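Local coordinates for protein carboxylase (Deinococcus radiodurans, PDB 5H80) that probably carboxylates biotin at the expense of ATP, as the biotin carboxylase domain of a single-chain bacterial carboxylase, at residues 273-277 against 278-282; 466-470 against 471-475. All blocks are in the same frame, centred on the assembly; numbering follows the deposited sequence.

Contact 1. Residues 273-277 against 278-282; sequences PHLPQ and AVRTA
P276 O, at the N-cap position of the helix that follows, accepts from two backbone donors of the first turn. R280 N lies 3.0 Å from P276 O, in the carbonyl plane, with a nearly straight N-H...O angle of 166°; V279 N is 2.8 Å from P276 O but sits above that plane, and its bond is more bent, at 135°. One residue further on, T281 N donates to Q277 O at 2.8 Å.

The R280 guanidinium folds back over the loop because its chain bends at chi3 (-59°). R280 NH1 donates at 2.9 Å to a water that in turn donates to L275 O, and R280 NH2 reaches a second water, which also accepts from L275 N; both waters lie at the guanidinium edge, in its plane. NE is taken by a salt bridge to E254, so every nitrogen of the group has a partner. L275 CD2 covers one guanidinium face, while L275 CD1 packs on V279 CG1 at 3.6 Å.

The Q277 side chain lies against R280 and T281, with Q277 CG 4.0 Å from T281 CG2. Replacing Q277 by alanine removes the amide beside R280 NH1 and would probably leave that guanidinium edge and the T281 methyl less covered.

The stretch joins strand 264-270 to helix 277-293, with L275 and R280 laid on strand 249-256 and R280 also touching the loop at P363.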
ATOM      1  N   PRO A 273      -8.088   0.540  19.042  1.00 21.68           N
ATOM      2  CA  PRO A 273      -9.281   1.474  19.035  1.00 25.24           C
ATOM      3  C   PRO A 273      -9.741   1.890  20.382  1.00 24.46           C
ATOM      4  O   PRO A 273      -9.745   1.068  21.324  1.00 21.69           O
ATOM      5  CB  PRO A 273     -10.315   0.785  18.184  1.00 26.43           C
ATOM      6  CG  PRO A 273      -9.622  -0.375  17.517  1.00 24.62           C
ATOM      7  CD  PRO A 273      -8.362  -0.700  18.273  1.00 22.47           C
ATOM      8  N   HIS A 274     -10.069   3.194  20.564  1.00 26.70           N
ATOM      9  CA  HIS A 274     -10.751   3.643  21.782  1.00 27.00           C
ATOM     10  C   HIS A 274      -9.873   3.440  23.028  1.00 29.60           C
ATOM     11  O   HIS A 274     -10.348   2.827  24.006  1.00 34.69           O
ATOM     12  CB  HIS A 274     -12.122   2.940  21.958  1.00 26.65           C
ATOM     13  CG  HIS A 274     -13.060   3.195  20.853  1.00 25.12           C
ATOM     14  ND1 HIS A 274     -13.282   4.474  20.388  1.00 31.20           N
ATOM     15  CD2 HIS A 274     -13.772   2.372  20.054  1.00 28.72           C
ATOM     16  CE1 HIS A 274     -14.141   4.432  19.385  1.00 31.36           C
ATOM     17  NE2 HIS A 274     -14.383   3.165  19.105  1.00 30.17           N
ATOM     18  N   LEU A 275      -8.564   3.633  22.874  1.00 24.11           N
ATOM     19  CA  LEU A 275      -7.611   3.529  23.947  1.00 23.79           C
ATOM     20  C   LEU A 275      -7.204   4.868  24.505  1.00 25.18           C
ATOM     21  O   LEU A 275      -6.549   5.703  23.817  1.00 26.27           O
ATOM     22  CB  LEU A 275      -6.364   2.840  23.436  1.00 21.85           C
ATOM     23  CG  LEU A 275      -5.298   2.394  24.528  1.00 22.21           C
ATOM     24  CD1 LEU A 275      -5.800   1.406  25.589  1.00 24.41           C
ATOM     25  CD2 LEU A 275      -3.989   1.910  23.937  1.00 24.65           C
ATOM     26  N   PRO A 276      -7.471   5.103  25.792  1.00 25.26           N
ATOM     27  CA  PRO A 276      -7.067   6.408  26.313  1.00 23.71           C
ATOM     28  C   PRO A 276      -5.528   6.573  26.354  1.00 20.52           C
ATOM     29  O   PRO A 276      -4.765   5.582  26.690  1.00 23.49           O
ATOM     30  CB  PRO A 276      -7.528   6.369  27.767  1.00 25.22           C
ATOM     31  CG  PRO A 276      -8.651   5.430  27.737  1.00 23.03           C
ATOM     32  CD  PRO A 276      -8.116   4.305  26.845  1.00 22.19           C
ATOM     33  N   GLN A 277      -5.057   7.756  26.009  1.00 25.55           N
ATOM     34  CA  GLN A 277      -3.634   8.022  25.988  1.00 24.70           C
ATOM     35  C   GLN A 277      -2.863   7.660  27.253  1.00 25.21           C
ATOM     36  O   GLN A 277      -1.753   7.242  27.163  1.00 25.68           O
ATOM     37  CB  GLN A 277      -3.276   9.458  25.626  1.00 23.83           C
ATOM     38  CG  GLN A 277      -1.884   9.748  25.399  1.00 25.26           C
ATOM     39  CD  GLN A 277      -1.182   8.864  24.329  1.00 24.68           C
ATOM     40  OE1 GLN A 277      -0.168   8.293  24.617  1.00 26.52           O
ATOM     41  NE2 GLN A 277      -1.682   8.864  23.089  1.00 26.41           N
ATOM     42  N   ALA A 278      -3.448   7.952  28.406  1.00 25.10           N
ATOM     43  CA  ALA A 278      -2.828   7.621  29.696  1.00 26.01           C
ATOM     44  C   ALA A 278      -2.536   6.091  29.705  1.00 25.15           C
ATOM     45  O   ALA A 278      -1.401   5.712  30.182  1.00 28.84           O
ATOM     46  CB  ALA A 278      -3.814   7.986  30.809  1.00 29.53           C
ATOM     47  N   VAL A 279      -3.374   5.233  29.108  1.00 27.29           N
ATOM     48  CA  VAL A 279      -3.163   3.766  29.159  1.00 28.15           C
ATOM     49  C   VAL A 279      -2.070   3.455  28.154  1.00 26.32           C
ATOM     50  O   VAL A 279      -1.219   2.611  28.407  1.00 25.23           O
ATOM     51  CB  VAL A 279      -4.425   2.930  28.794  1.00 26.36           C
ATOM     52  CG1 VAL A 279      -4.174   1.405  28.856  1.00 24.28           C
ATOM     53  CG2 VAL A 279      -5.596   3.287  29.770  1.00 29.01           C
ATOM     54  N   ARG A 280      -2.221   4.014  26.938  1.00 22.17           N
ATOM     55  CA  ARG A 280      -1.133   3.948  25.964  1.00 27.42           C
ATOM     56  C   ARG A 280       0.225   4.275  26.535  1.00 21.58           C
ATOM     57  O   ARG A 280       1.123   3.471  26.296  1.00 20.68           O
ATOM     58  CB  ARG A 280      -1.475   4.762  24.719  1.00 23.35           C
ATOM     59  CG  ARG A 280      -0.360   4.774  23.683  1.00 25.71           C
ATOM     60  CD  ARG A 280      -0.614   5.404  22.311  1.00 21.19           C
ATOM     61  NE  ARG A 280      -1.705   4.813  21.577  1.00 22.59           N
ATOM     62  CZ  ARG A 280      -2.947   5.279  21.501  1.00 20.98           C
ATOM     63  NH1 ARG A 280      -3.298   6.489  22.038  1.00 24.91           N
ATOM     64  NH2 ARG A 280      -3.842   4.599  20.883  1.00 24.59           N
ATOM     65  N   THR A 281       0.405   5.416  27.230  1.00 22.00           N
ATOM     66  CA  THR A 281       1.692   5.849  27.614  1.00 24.95           C
ATOM     67  C   THR A 281       2.156   4.881  28.708  1.00 21.72           C
ATOM     68  O   THR A 281       3.343   4.628  28.755  1.00 24.84           O
ATOM     69  CB  THR A 281       1.906   7.318  28.057  1.00 31.30           C
ATOM     70  OG1 THR A 281       2.239   7.444  29.434  1.00 46.82           O
ATOM     71  CG2 THR A 281       1.104   8.179  27.511  1.00 22.00           C
ATOM     72  N   ALA A 282       1.227   4.403  29.504  1.00 24.87           N
ATOM     73  CA  ALA A 282       1.685   3.381  30.507  1.00 23.69           C
ATOM     74  C   ALA A 282       2.181   2.048  29.960  1.00 22.43           C
ATOM     75  O   ALA A 282       3.293   1.513  30.386  1.00 22.50           O
ATOM     76  CB  ALA A 282       0.645   3.155  31.553  1.00 28.23           C
TER
HETATM   77  O   HOH W   1      -6.912   4.710  20.359  1.00 33.26           O
HETATM   78  O   HOH W   2      -6.026   7.502  21.887  1.00 40.01           O

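Contact 2. Residues 466-470 against 471-475; sequences HPDVQ and HYELS
A Schellman motif ends the short helix 467-471, and two backbone bonds from Y472 and E473 back into its last turn define it. E473 N donates to D468 O at 2.8 Å, in the carbonyl plane, and Y472 N to V469 O at 2.9 Å, arriving well above the V469 carbonyl plane. Before them, H471 N keeps a helical bond to P467 O, 3.0 Å away. The reversal rests on the positive phi of Y472, 52°, which turns the chain so that the next amide faces D468.

The other end of this short helix is closed too: H466, the N-cap residue, accepts from D468 N through ND1 at 3.0 Å, while its NE2 bonds E485 on helix 483-490. The helix follows helix 457-465 in the biotin carboxylase C-terminal domain.

D468 CG stands anti to its carbonyl carbon (chi1 -63°), which sets the carboxylate near that of E473. The two side chains cross at about a right angle, their carboxylate planes 54° apart, and D468 OD1 is 4.2 Å from E473 OE1. A water lies within bonding distance of both oxygens, though it has more acceptors in reach than protons. The like charges would probably disfavour ionisation of the pair, while the hydrogen bond from W478 NE1 to D468 OD2 would favour a charged D468. A second water donates to E473 O and more weakly to D468 OD2.

L474 CD2 lies beside the D468 backbone and meets V469 CG2 at 4.1 Å, and L474 CD1 sits 3.5 Å above the centre of the Y472 ring. The same ring meets F269 edge-to-face, its OH bonds D256, and V469 rests on L438 of helix 434-446.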
ATOM      1  N   HIS A 466     -19.995  -7.305  12.786  1.00 26.64           N
ATOM      2  CA  HIS A 466     -20.602  -7.465  14.068  1.00 27.27           C
ATOM      3  C   HIS A 466     -20.534  -6.133  14.880  1.00 24.71           C
ATOM      4  O   HIS A 466     -19.510  -5.480  14.954  1.00 28.41           O
ATOM      5  CB  HIS A 466     -19.989  -8.668  14.806  1.00 26.23           C
ATOM      6  CG  HIS A 466     -20.795  -9.101  16.000  1.00 27.60           C
ATOM      7  ND1 HIS A 466     -20.833  -8.412  17.188  1.00 30.45           N
ATOM      8  CD2 HIS A 466     -21.592 -10.176  16.174  1.00 30.36           C
ATOM      9  CE1 HIS A 466     -21.637  -9.028  18.035  1.00 32.33           C
ATOM     10  NE2 HIS A 466     -22.108 -10.109  17.431  1.00 33.57           N
ATOM     11  N   PRO A 467     -21.681  -5.677  15.378  1.00 27.61           N
ATOM     12  CA  PRO A 467     -21.747  -4.497  16.221  1.00 26.14           C
ATOM     13  C   PRO A 467     -20.737  -4.398  17.322  1.00 24.79           C
ATOM     14  O   PRO A 467     -20.320  -3.324  17.742  1.00 26.02           O
ATOM     15  CB  PRO A 467     -23.180  -4.606  16.818  1.00 30.72           C
ATOM     16  CG  PRO A 467     -23.926  -5.490  15.939  1.00 35.55           C
ATOM     17  CD  PRO A 467     -22.933  -6.423  15.291  1.00 29.46           C
ATOM     18  N   ASP A 468     -20.506  -5.529  18.017  1.00 27.03           N
ATOM     19  CA  ASP A 468     -19.577  -5.475  19.065  1.00 24.96           C
ATOM     20  C   ASP A 468     -18.132  -5.172  18.527  1.00 26.65           C
ATOM     21  O   ASP A 468     -17.417  -4.483  19.165  1.00 26.08           O
ATOM     22  CB  ASP A 468     -19.483  -6.785  19.898  1.00 27.95           C
ATOM     23  CG  ASP A 468     -20.776  -7.147  20.629  1.00 35.08           C
ATOM     24  OD1 ASP A 468     -21.690  -6.305  20.780  1.00 35.61           O
ATOM     25  OD2 ASP A 468     -20.810  -8.322  21.080  1.00 29.63           O
ATOM     26  N   VAL A 469     -17.797  -5.578  17.303  1.00 24.35           N
ATOM     27  CA  VAL A 469     -16.517  -5.216  16.735  1.00 24.44           C
ATOM     28  C   VAL A 469     -16.541  -3.688  16.305  1.00 22.46           C
ATOM     29  O   VAL A 469     -15.622  -2.948  16.577  1.00 21.62           O
ATOM     30  CB  VAL A 469     -16.185  -6.109  15.534  1.00 26.41           C
ATOM     31  CG1 VAL A 469     -14.934  -5.677  14.812  1.00 25.77           C
ATOM     32  CG2 VAL A 469     -15.951  -7.511  15.990  1.00 25.91           C
ATOM     33  N   GLN A 470     -17.661  -3.304  15.659  1.00 25.10           N
ATOM     34  CA  GLN A 470     -17.903  -1.912  15.342  1.00 25.16           C
ATOM     35  C   GLN A 470     -17.752  -0.888  16.515  1.00 24.17           C
ATOM     36  O   GLN A 470     -17.147   0.157  16.278  1.00 24.12           O
ATOM     37  CB  GLN A 470     -19.242  -1.813  14.689  1.00 27.29           C
ATOM     38  CG  GLN A 470     -19.341  -2.472  13.342  1.00 33.99           C
ATOM     39  CD  GLN A 470     -20.767  -2.603  12.877  1.00 44.39           C
ATOM     40  OE1 GLN A 470     -21.700  -2.128  13.523  1.00 52.96           O
ATOM     41  NE2 GLN A 470     -20.951  -3.230  11.751  1.00 49.49           N
ATOM     42  N   HIS A 471     -18.087  -1.251  17.772  1.00 23.46           N
ATOM     43  CA  HIS A 471     -17.840  -0.428  18.964  1.00 27.32           C
ATOM     44  C   HIS A 471     -16.620  -0.839  19.797  1.00 22.99           C
ATOM     45  O   HIS A 471     -16.307  -0.125  20.706  1.00 25.57           O
ATOM     46  CB  HIS A 471     -19.044  -0.494  19.872  1.00 26.33           C
ATOM     47  CG  HIS A 471     -20.249   0.130  19.295  1.00 29.44           C
ATOM     48  ND1 HIS A 471     -20.317   1.475  19.034  1.00 28.22           N
ATOM     49  CD2 HIS A 471     -21.363  -0.411  18.796  1.00 28.49           C
ATOM     50  CE1 HIS A 471     -21.503   1.771  18.522  1.00 30.91           C
ATOM     51  NE2 HIS A 471     -22.161   0.637  18.335  1.00 32.12           N
ATOM     52  N   TYR A 472     -15.904  -1.883  19.295  1.00 25.21           N
ATOM     53  CA  TYR A 472     -14.791  -2.507  19.942  1.00 28.25           C
ATOM     54  C   TYR A 472     -15.163  -2.909  21.380  1.00 25.30           C
ATOM     55  O   TYR A 472     -14.310  -2.658  22.297  1.00 27.34           O
ATOM     56  CB  TYR A 472     -13.521  -1.627  19.825  1.00 25.73           C
ATOM     57  CG  TYR A 472     -12.324  -2.470  19.518  1.00 23.60           C
ATOM     58  CD1 TYR A 472     -12.129  -2.912  18.190  1.00 23.79           C
ATOM     59  CD2 TYR A 472     -11.469  -2.931  20.528  1.00 22.81           C
ATOM     60  CE1 TYR A 472     -11.056  -3.817  17.873  1.00 23.58           C
ATOM     61  CE2 TYR A 472     -10.335  -3.768  20.201  1.00 26.00           C
ATOM     62  CZ  TYR A 472     -10.181  -4.240  18.925  1.00 25.85           C
ATOM     63  OH  TYR A 472      -9.197  -5.147  18.619  1.00 25.05           O
ATOM     64  N   GLU A 473     -16.367  -3.441  21.587  1.00 27.75           N
ATOM     65  CA  GLU A 473     -16.753  -3.850  22.924  1.00 28.92           C
ATOM     66  C   GLU A 473     -16.380  -5.336  23.032  1.00 27.87           C
ATOM     67  O   GLU A 473     -17.252  -6.196  22.732  1.00 32.51           O
ATOM     68  CB  GLU A 473     -18.211  -3.639  23.093  1.00 28.36           C
ATOM     69  CG  GLU A 473     -18.560  -2.174  23.184  1.00 31.45           C
ATOM     70  CD  GLU A 473     -20.073  -1.939  23.235  1.00 34.82           C
ATOM     71  OE1 GLU A 473     -20.889  -2.749  22.767  1.00 38.79           O
ATOM     72  OE2 GLU A 473     -20.426  -0.912  23.784  1.00 30.71           O
ATOM     73  N   LEU A 474     -15.084  -5.630  23.247  1.00 25.33           N
ATOM     74  CA  LEU A 474     -14.536  -6.977  22.956  1.00 22.48           C
ATOM     75  C   LEU A 474     -13.595  -7.356  24.109  1.00 21.72           C
ATOM     76  O   LEU A 474     -13.060  -6.456  24.849  1.00 28.29           O
ATOM     77  CB  LEU A 474     -13.649  -6.861  21.726  1.00 23.35           C
ATOM     78  CG  LEU A 474     -14.369  -6.511  20.424  1.00 23.45           C
ATOM     79  CD1 LEU A 474     -13.310  -6.255  19.321  1.00 28.23           C
ATOM     80  CD2 LEU A 474     -15.382  -7.540  20.002  1.00 25.39           C
ATOM     81  N   SER A 475     -13.424  -8.632  24.307  1.00 24.29           N
ATOM     82  CA  SER A 475     -12.407  -9.152  25.173  1.00 22.64           C
ATOM     83  C   SER A 475     -11.811 -10.362  24.441  1.00 25.28           C
ATOM     84  O   SER A 475     -12.360 -10.806  23.421  1.00 24.76           O
ATOM     85  CB  SER A 475     -13.050  -9.741  26.541  1.00 22.69           C
ATOM     86  OG  SER A 475     -13.867 -10.827  26.181  1.00 25.98           O
TER
HETATM   87  O   HOH W   3     -22.162  -3.419  20.419  1.00 34.42           O
HETATM   88  O   HOH W   4     -19.576  -7.738  23.965  1.00 52.88           O

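How the contacts relate
Contact 1 comes first along the chain and closes long before contact 2 opens, one in the ATP-binding domain and the other in the biotin carboxylase C-terminal domain. Their centres are about 18 Å apart, on the same side of the chain's centre, and the start of contact 1 meets the middle of contact 2: P273 CG packs against Y472 CD1 at 3.6 Å, and H274 CD2 lies 3.6 Å from H471 O. Both also reach strand 249-256, contact 1 through E254 and contact 2 through D256, while F269 of strand 264-270, just ahead of contact 1, packs on Y472. The loop leading into helix 277-293 and the turn leaving helix 467-471 thus join the two regions.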